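Local structure of oxidase/hydroxylase (Streptomyces hygroscopicus subsp. hygroscopicus, 4XCB) at residues V82-L94 against T223-W235. The protein probably acts as a 2-oxoglutarate-dependent oxygenase of the phytanoyl-CoA dioxygenase family, and binds hygromycin B, 2-oxoglutarate and a metal ion. Sequence-based numbering, arbitrary orientation.
Sequences VNQPLRLLEGYGL and TAFGYGPTFFTEW. With HY0 (hygromycin b variant), chain G; AKG (2-oxoglutaric acid), chain F.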
loop_
_atom_site.group_PDB
_atom_site.type_symbol
_atom_site.label_atom_id
_atom_site.label_comp_id
_atom_site.label_asym_id
_atom_site.label_seq_id
_atom_site.Cartn_x
_atom_site.Cartn_y
_atom_site.Cartn_z
ATOM N N VAL A 82 -17.069 -0.829 -4.992
ATOM C CA VAL A 82 -16.694 -2.197 -4.585
ATOM C C VAL A 82 -15.914 -2.931 -5.676
ATOM O O VAL A 82 -14.877 -3.541 -5.411
ATOM C CB VAL A 82 -17.931 -3.024 -4.208
ATOM C CG1 VAL A 82 -17.533 -4.422 -3.750
ATOM C CG2 VAL A 82 -18.703 -2.336 -3.103
ATOM N N ASN A 83 -16.414 -2.867 -6.906
ATOM C CA ASN A 83 -15.756 -3.468 -8.066
ATOM C C ASN A 83 -15.412 -4.957 -7.866
ATOM O O ASN A 83 -14.318 -5.433 -8.204
ATOM C CB ASN A 83 -14.512 -2.658 -8.436
ATOM C CG ASN A 83 -14.864 -1.385 -9.183
ATOM O OD1 ASN A 83 -15.444 -1.443 -10.272
ATOM N ND2 ASN A 83 -14.525 -0.227 -8.603
ATOM N N GLN A 84 -16.374 -5.670 -7.288
ATOM C CA GLN A 84 -16.334 -7.130 -7.122
ATOM C C GLN A 84 -17.711 -7.676 -7.466
ATOM O O GLN A 84 -18.693 -6.930 -7.401
ATOM C CB GLN A 84 -15.988 -7.528 -5.687
ATOM C CG GLN A 84 -14.680 -6.990 -5.185
ATOM C CD GLN A 84 -13.502 -7.817 -5.664
ATOM O OE1 GLN A 84 -13.215 -8.878 -5.134
ATOM N NE2 GLN A 84 -12.801 -7.304 -6.652
ATOM N N PRO A 85 -17.795 -8.976 -7.810
ATOM C CA PRO A 85 -19.114 -9.610 -7.837
ATOM C C PRO A 85 -19.799 -9.346 -6.504
ATOM O O PRO A 85 -19.197 -9.544 -5.458
ATOM C CB PRO A 85 -18.802 -11.102 -8.045
ATOM C CG PRO A 85 -17.436 -11.127 -8.656
ATOM C CD PRO A 85 -16.708 -9.934 -8.072
ATOM N N LEU A 86 -21.036 -8.874 -6.564
ATOM C CA LEU A 86 -21.718 -8.261 -5.436
ATOM C C LEU A 86 -22.702 -9.167 -4.718
ATOM O O LEU A 86 -23.387 -9.988 -5.340
ATOM C CB LEU A 86 -22.472 -7.035 -5.932
ATOM C CG LEU A 86 -22.478 -5.721 -5.166
ATOM C CD1 LEU A 86 -21.121 -5.377 -4.553
ATOM C CD2 LEU A 86 -22.918 -4.657 -6.155
ATOM N N ARG A 87 -22.804 -8.965 -3.410
ATOM C CA ARG A 87 -23.829 -9.607 -2.604
ATOM C C ARG A 87 -24.444 -8.583 -1.652
ATOM O O ARG A 87 -23.753 -7.707 -1.139
ATOM C CB ARG A 87 -23.227 -10.785 -1.840
ATOM C CG ARG A 87 -24.218 -11.577 -1.032
ATOM C CD ARG A 87 -23.516 -12.625 -0.172
ATOM N NE ARG A 87 -24.522 -13.489 0.424
ATOM C CZ ARG A 87 -24.279 -14.477 1.273
ATOM N NH1 ARG A 87 -23.041 -14.744 1.667
ATOM N NH2 ARG A 87 -25.293 -15.204 1.734
ATOM N N LEU A 88 -25.750 -8.669 -1.443
ATOM C CA LEU A 88 -26.436 -7.862 -0.442
ATOM C C LEU A 88 -26.183 -8.433 0.946
ATOM O O LEU A 88 -26.516 -9.593 1.207
ATOM C CB LEU A 88 -27.938 -7.817 -0.750
ATOM C CG LEU A 88 -28.808 -7.115 0.291
ATOM C CD1 LEU A 88 -28.542 -5.626 0.316
ATOM C CD2 LEU A 88 -30.285 -7.385 0.004
ATOM N N LEU A 89 -25.595 -7.637 1.843
ATOM C CA LEU A 89 -25.179 -8.182 3.144
ATOM C C LEU A 89 -26.167 -7.873 4.265
ATOM O O LEU A 89 -26.272 -8.626 5.240
ATOM C CB LEU A 89 -23.795 -7.655 3.526
ATOM C CG LEU A 89 -22.683 -7.991 2.544
ATOM C CD1 LEU A 89 -21.414 -7.362 3.084
ATOM C CD2 LEU A 89 -22.514 -9.487 2.349
ATOM N N GLU A 90 -26.905 -6.782 4.116
ATOM C CA GLU A 90 -27.909 -6.394 5.108
ATOM C C GLU A 90 -28.806 -5.288 4.583
ATOM O O GLU A 90 -28.449 -4.577 3.652
ATOM C CB GLU A 90 -27.254 -5.938 6.411
ATOM C CG GLU A 90 -26.244 -4.835 6.212
ATOM C CD GLU A 90 -25.661 -4.333 7.522
ATOM O OE1 GLU A 90 -24.603 -3.677 7.474
ATOM O OE2 GLU A 90 -26.258 -4.580 8.591
ATOM N N GLY A 91 -29.984 -5.156 5.180
ATOM C CA GLY A 91 -30.849 -4.037 4.867
ATOM C C GLY A 91 -31.715 -3.772 6.071
ATOM O O GLY A 91 -32.501 -4.640 6.483
ATOM N N TYR A 92 -31.570 -2.588 6.656
ATOM C CA TYR A 92 -32.315 -2.267 7.866
ATOM C C TYR A 92 -32.806 -0.826 7.870
ATOM O O TYR A 92 -32.417 -0.018 7.027
ATOM C CB TYR A 92 -31.461 -2.532 9.112
ATOM C CG TYR A 92 -30.198 -1.705 9.198
ATOM C CD1 TYR A 92 -29.013 -2.157 8.635
ATOM C CD2 TYR A 92 -30.193 -0.493 9.869
ATOM C CE1 TYR A 92 -27.857 -1.414 8.715
ATOM C CE2 TYR A 92 -29.045 0.259 9.952
ATOM C CZ TYR A 92 -27.882 -0.211 9.374
ATOM O OH TYR A 92 -26.739 0.544 9.469
ATOM N N GLY A 93 -33.679 -0.521 8.820
ATOM C CA GLY A 93 -34.196 0.824 8.955
ATOM C C GLY A 93 -33.957 1.330 10.357
ATOM O O GLY A 93 -33.861 0.543 11.284
ATOM N N LEU A 94 -33.830 2.644 10.500
ATOM C CA LEU A 94 -33.645 3.271 11.807
ATOM C C LEU A 94 -34.584 4.455 11.951
ATOM O O LEU A 94 -34.569 5.382 11.133
ATOM C CB LEU A 94 -32.200 3.722 12.003
ATOM C CG LEU A 94 -31.135 2.627 12.107
ATOM C CD1 LEU A 94 -29.755 3.274 12.074
ATOM C CD2 LEU A 94 -31.328 1.804 13.384
ATOM N N THR A 223 -33.125 4.303 5.747
ATOM C CA THR A 223 -32.917 2.883 5.500
ATOM C C THR A 223 -31.507 2.670 4.970
ATOM O O THR A 223 -31.012 3.461 4.174
ATOM C CB THR A 223 -33.947 2.333 4.502
ATOM O OG1 THR A 223 -33.854 3.076 3.279
ATOM C CG2 THR A 223 -35.360 2.480 5.070
ATOM N N ALA A 224 -30.850 1.620 5.439
ATOM C CA ALA A 224 -29.452 1.373 5.103
ATOM C C ALA A 224 -29.309 0.022 4.433
ATOM O O ALA A 224 -29.860 -0.976 4.910
ATOM C CB ALA A 224 -28.590 1.418 6.343
ATOM N N PHE A 225 -28.544 -0.014 3.348
ATOM C CA PHE A 225 -28.306 -1.279 2.656
ATOM C C PHE A 225 -26.818 -1.502 2.528
ATOM O O PHE A 225 -26.098 -0.609 2.080
ATOM C CB PHE A 225 -28.992 -1.276 1.289
ATOM C CG PHE A 225 -30.481 -1.103 1.371
ATOM C CD1 PHE A 225 -31.302 -2.196 1.578
ATOM C CD2 PHE A 225 -31.056 0.145 1.252
ATOM C CE1 PHE A 225 -32.679 -2.042 1.667
ATOM C CE2 PHE A 225 -32.435 0.316 1.348
ATOM C CZ PHE A 225 -33.247 -0.790 1.554
ATOM N N GLY A 226 -26.363 -2.692 2.924
ATOM C CA GLY A 226 -24.944 -2.978 3.016
ATOM C C GLY A 226 -24.584 -3.985 1.954
ATOM O O GLY A 226 -25.295 -4.971 1.768
ATOM N N TYR A 227 -23.497 -3.711 1.242
ATOM C CA TYR A 227 -23.071 -4.535 0.121
ATOM C C TYR A 227 -21.619 -4.904 0.252
ATOM O O TYR A 227 -20.812 -4.124 0.764
ATOM C CB TYR A 227 -23.277 -3.813 -1.216
ATOM C CG TYR A 227 -24.677 -3.312 -1.472
ATOM C CD1 TYR A 227 -25.056 -2.043 -1.061
ATOM C CD2 TYR A 227 -25.619 -4.107 -2.117
ATOM C CE1 TYR A 227 -26.334 -1.570 -1.293
ATOM C CE2 TYR A 227 -26.899 -3.641 -2.359
ATOM C CZ TYR A 227 -27.253 -2.380 -1.939
ATOM O OH TYR A 227 -28.527 -1.900 -2.171
ATOM N N GLY A 228 -21.262 -6.075 -0.257
ATOM C CA GLY A 228 -19.866 -6.434 -0.380
ATOM C C GLY A 228 -19.725 -7.582 -1.350
ATOM O O GLY A 228 -20.679 -7.914 -2.068
ATOM N N PRO A 229 -18.554 -8.216 -1.358
ATOM C CA PRO A 229 -18.298 -9.293 -2.315
ATOM C C PRO A 229 -19.108 -10.545 -2.038
ATOM O O PRO A 229 -19.566 -10.747 -0.929
ATOM C CB PRO A 229 -16.800 -9.569 -2.140
ATOM C CG PRO A 229 -16.266 -8.353 -1.462
ATOM C CD PRO A 229 -17.349 -7.885 -0.573
ATOM N N THR A 230 -19.274 -11.377 -3.055
ATOM C CA THR A 230 -20.062 -12.590 -2.907
ATOM C C THR A 230 -19.521 -13.557 -1.867
ATOM O O THR A 230 -20.267 -14.419 -1.400
ATOM C CB THR A 230 -20.174 -13.348 -4.241
ATOM O OG1 THR A 230 -18.863 -13.610 -4.769
ATOM C CG2 THR A 230 -20.961 -12.528 -5.233
ATOM N N PHE A 231 -18.254 -13.426 -1.497
ATOM C CA PHE A 231 -17.674 -14.336 -0.510
ATOM C C PHE A 231 -17.766 -13.786 0.913
ATOM O O PHE A 231 -17.293 -14.433 1.840
ATOM C CB PHE A 231 -16.210 -14.661 -0.852
ATOM C CG PHE A 231 -15.369 -13.459 -1.135
ATOM C CD1 PHE A 231 -15.185 -13.009 -2.436
ATOM C CD2 PHE A 231 -14.778 -12.764 -0.098
ATOM C CE1 PHE A 231 -14.416 -11.895 -2.696
ATOM C CE2 PHE A 231 -14.012 -11.640 -0.358
ATOM C CZ PHE A 231 -13.840 -11.207 -1.658
ATOM N N PHE A 232 -18.348 -12.595 1.082
ATOM C CA PHE A 232 -18.674 -12.104 2.422
ATOM C C PHE A 232 -19.962 -12.755 2.911
ATOM O O PHE A 232 -20.883 -12.972 2.120
ATOM C CB PHE A 232 -18.842 -10.575 2.449
ATOM C CG PHE A 232 -17.557 -9.814 2.679
ATOM C CD1 PHE A 232 -16.344 -10.305 2.232
ATOM C CD2 PHE A 232 -17.586 -8.584 3.317
ATOM C CE1 PHE A 232 -15.171 -9.585 2.442
ATOM C CE2 PHE A 232 -16.427 -7.864 3.519
ATOM C CZ PHE A 232 -15.228 -8.356 3.086
ATOM N N THR A 233 -20.025 -13.080 4.199
ATOM C CA THR A 233 -21.275 -13.565 4.787
ATOM C C THR A 233 -22.251 -12.415 5.057
ATOM O O THR A 233 -21.843 -11.259 5.223
ATOM C CB THR A 233 -21.047 -14.321 6.115
ATOM O OG1 THR A 233 -20.428 -13.454 7.076
ATOM C CG2 THR A 233 -20.202 -15.556 5.911
ATOM N N GLU A 234 -23.547 -12.725 5.119
ATOM C CA GLU A 234 -24.522 -11.693 5.463
ATOM C C GLU A 234 -24.185 -11.159 6.849
ATOM O O GLU A 234 -23.642 -11.895 7.678
ATOM C CB GLU A 234 -25.947 -12.237 5.395
ATOM C CG GLU A 234 -26.414 -12.430 3.961
ATOM C CD GLU A 234 -27.703 -13.224 3.842
ATOM O OE1 GLU A 234 -28.227 -13.671 4.882
ATOM O OE2 GLU A 234 -28.177 -13.405 2.699
ATOM N N TRP A 235 -24.490 -9.890 7.116
ATOM C CA TRP A 235 -24.042 -9.322 8.386
ATOM C C TRP A 235 -24.681 -9.978 9.598
ATOM O O TRP A 235 -25.895 -10.197 9.660
ATOM C CB TRP A 235 -24.289 -7.814 8.478
ATOM C CG TRP A 235 -23.695 -7.300 9.739
ATOM C CD1 TRP A 235 -22.382 -6.999 9.962
ATOM C CD2 TRP A 235 -24.371 -7.091 10.989
ATOM N NE1 TRP A 235 -22.203 -6.596 11.265
ATOM C CE2 TRP A 235 -23.405 -6.644 11.914
ATOM C CE3 TRP A 235 -25.696 -7.232 11.411
ATOM C CZ2 TRP A 235 -23.725 -6.336 13.231
ATOM C CZ3 TRP A 235 -26.011 -6.915 12.724
ATOM C CH2 TRP A 235 -25.031 -6.480 13.614
HETATM C C1 HY0 G . -20.397 -3.536 18.041
HETATM C C2 HY0 G . -19.928 -3.838 19.447
HETATM C C3 HY0 G . -21.017 -4.587 20.201
HETATM C C4 HY0 G . -22.300 -3.757 20.244
HETATM C C5 HY0 G . -22.742 -3.336 18.840
HETATM C C6 HY0 G . -21.643 -2.683 18.061
HETATM N N7 HY0 G . -18.766 -4.637 19.367
HETATM O O8 HY0 G . -19.375 -2.813 17.395
HETATM N N9 HY0 G . -23.326 -4.536 20.849
HETATM C C10 HY0 G . -23.157 -4.485 22.298
HETATM O O11 HY0 G . -23.796 -2.407 18.975
HETATM C C12 HY0 G . -22.073 -1.180 14.677
HETATM C C13 HY0 G . -21.873 -1.217 16.168
HETATM O O14 HY0 G . -22.690 -0.314 16.872
HETATM C C15 HY0 G . -22.441 1.000 16.457
HETATM C C16 HY0 G . -23.069 1.156 15.107
HETATM C C17 HY0 G . -22.325 0.158 14.129
HETATM O O18 HY0 G . -22.112 -2.521 16.692
HETATM C C19 HY0 G . -23.077 1.960 17.459
HETATM O O20 HY0 G . -22.317 1.912 18.669
HETATM O O21 HY0 G . -24.412 0.849 15.155
HETATM O O22 HY0 G . -23.080 0.029 12.998
HETATM C C23 HY0 G . -23.299 -1.384 12.818
HETATM C C24 HY0 G . -24.649 -1.595 12.220
HETATM C C25 HY0 G . -24.783 -3.022 11.712
HETATM C C26 HY0 G . -23.639 -3.384 10.787
HETATM C C27 HY0 G . -22.359 -3.182 11.525
HETATM O O28 HY0 G . -22.297 -1.836 11.939
HETATM O O29 HY0 G . -23.166 -2.034 14.153
HETATM O O30 HY0 G . -25.686 -1.397 13.187
HETATM O O31 HY0 G . -26.036 -3.157 11.080
HETATM O O32 HY0 G . -23.646 -2.588 9.599
HETATM C C33 HY0 G . -21.151 -3.465 10.613
HETATM C C34 HY0 G . -19.939 -3.763 11.456
HETATM O O35 HY0 G . -20.004 -5.056 12.022
HETATM N N36 HY0 G . -20.876 -2.300 9.857
HETATM C C1 AKG F . -25.178 3.067 10.860
HETATM O O1 AKG F . -24.165 2.312 11.001
HETATM O O2 AKG F . -26.352 2.587 10.884
HETATM C C2 AKG F . -24.982 4.545 10.656
HETATM O O5 AKG F . -23.840 4.945 10.521
HETATM C C3 AKG F . -26.180 5.480 10.667
HETATM C C4 AKG F . -25.930 6.795 9.967
HETATM C C5 AKG F . -27.063 7.764 10.268
HETATM O O3 AKG F . -27.117 8.874 9.670
HETATM O O4 AKG F . -27.942 7.446 11.115
HETATM O O HOH W 1 -27.192 -12.106 0.377
HETATM O O HOH W 2 -27.599 -9.349 7.963
#
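Trp235 and Glu90 meet where CB of Trp235 lies 3.8 Å from OE2 of Glu90, and both reach hygromycin. The carboxylate takes two sugar hydroxyls, O32 on OE1 (2.6 Å) and O31 on OE2, while the indole lays one face over C26 and sends NE1 to O35 (2.8 Å). Replacing Trp235 by an alanine would probably cost O35 this donor and strip the sugar carbons around C26 of their flat cover. Beside them, Tyr92 OH donates to O2 of 2-oxoglutarate (2.5 Å); CB of Ala224 sits over the ring's face, 3.8 Å from its centroid, a CH-pi contact. In the double-stranded beta-helix, Glu90, Tyr92 and Ala224 lie on antiparallel neighbours 86-94 and 223-229, whose axes run 147° apart, and Trp235 on the loop that follows 223-229. A classic beta bulge sets Leu89 and Glu90 both against Gly226, whose O accepts Leu89 N at 2.7 Å and, weakly, Glu90 N. The bulge turns Leu89 toward 223-235, and Leu89 O accepts Trp235 N (2.9 Å), tying down the backbone from which the indole projects. Farther out, Arg87, extended with CG anti to the backbone N (chi1 -177°), reaches Phe232 O through NH1 (2.8 Å), with Glu234 CG over one guanidinium face and a long salt bridge from NH2 to Glu234 OE2.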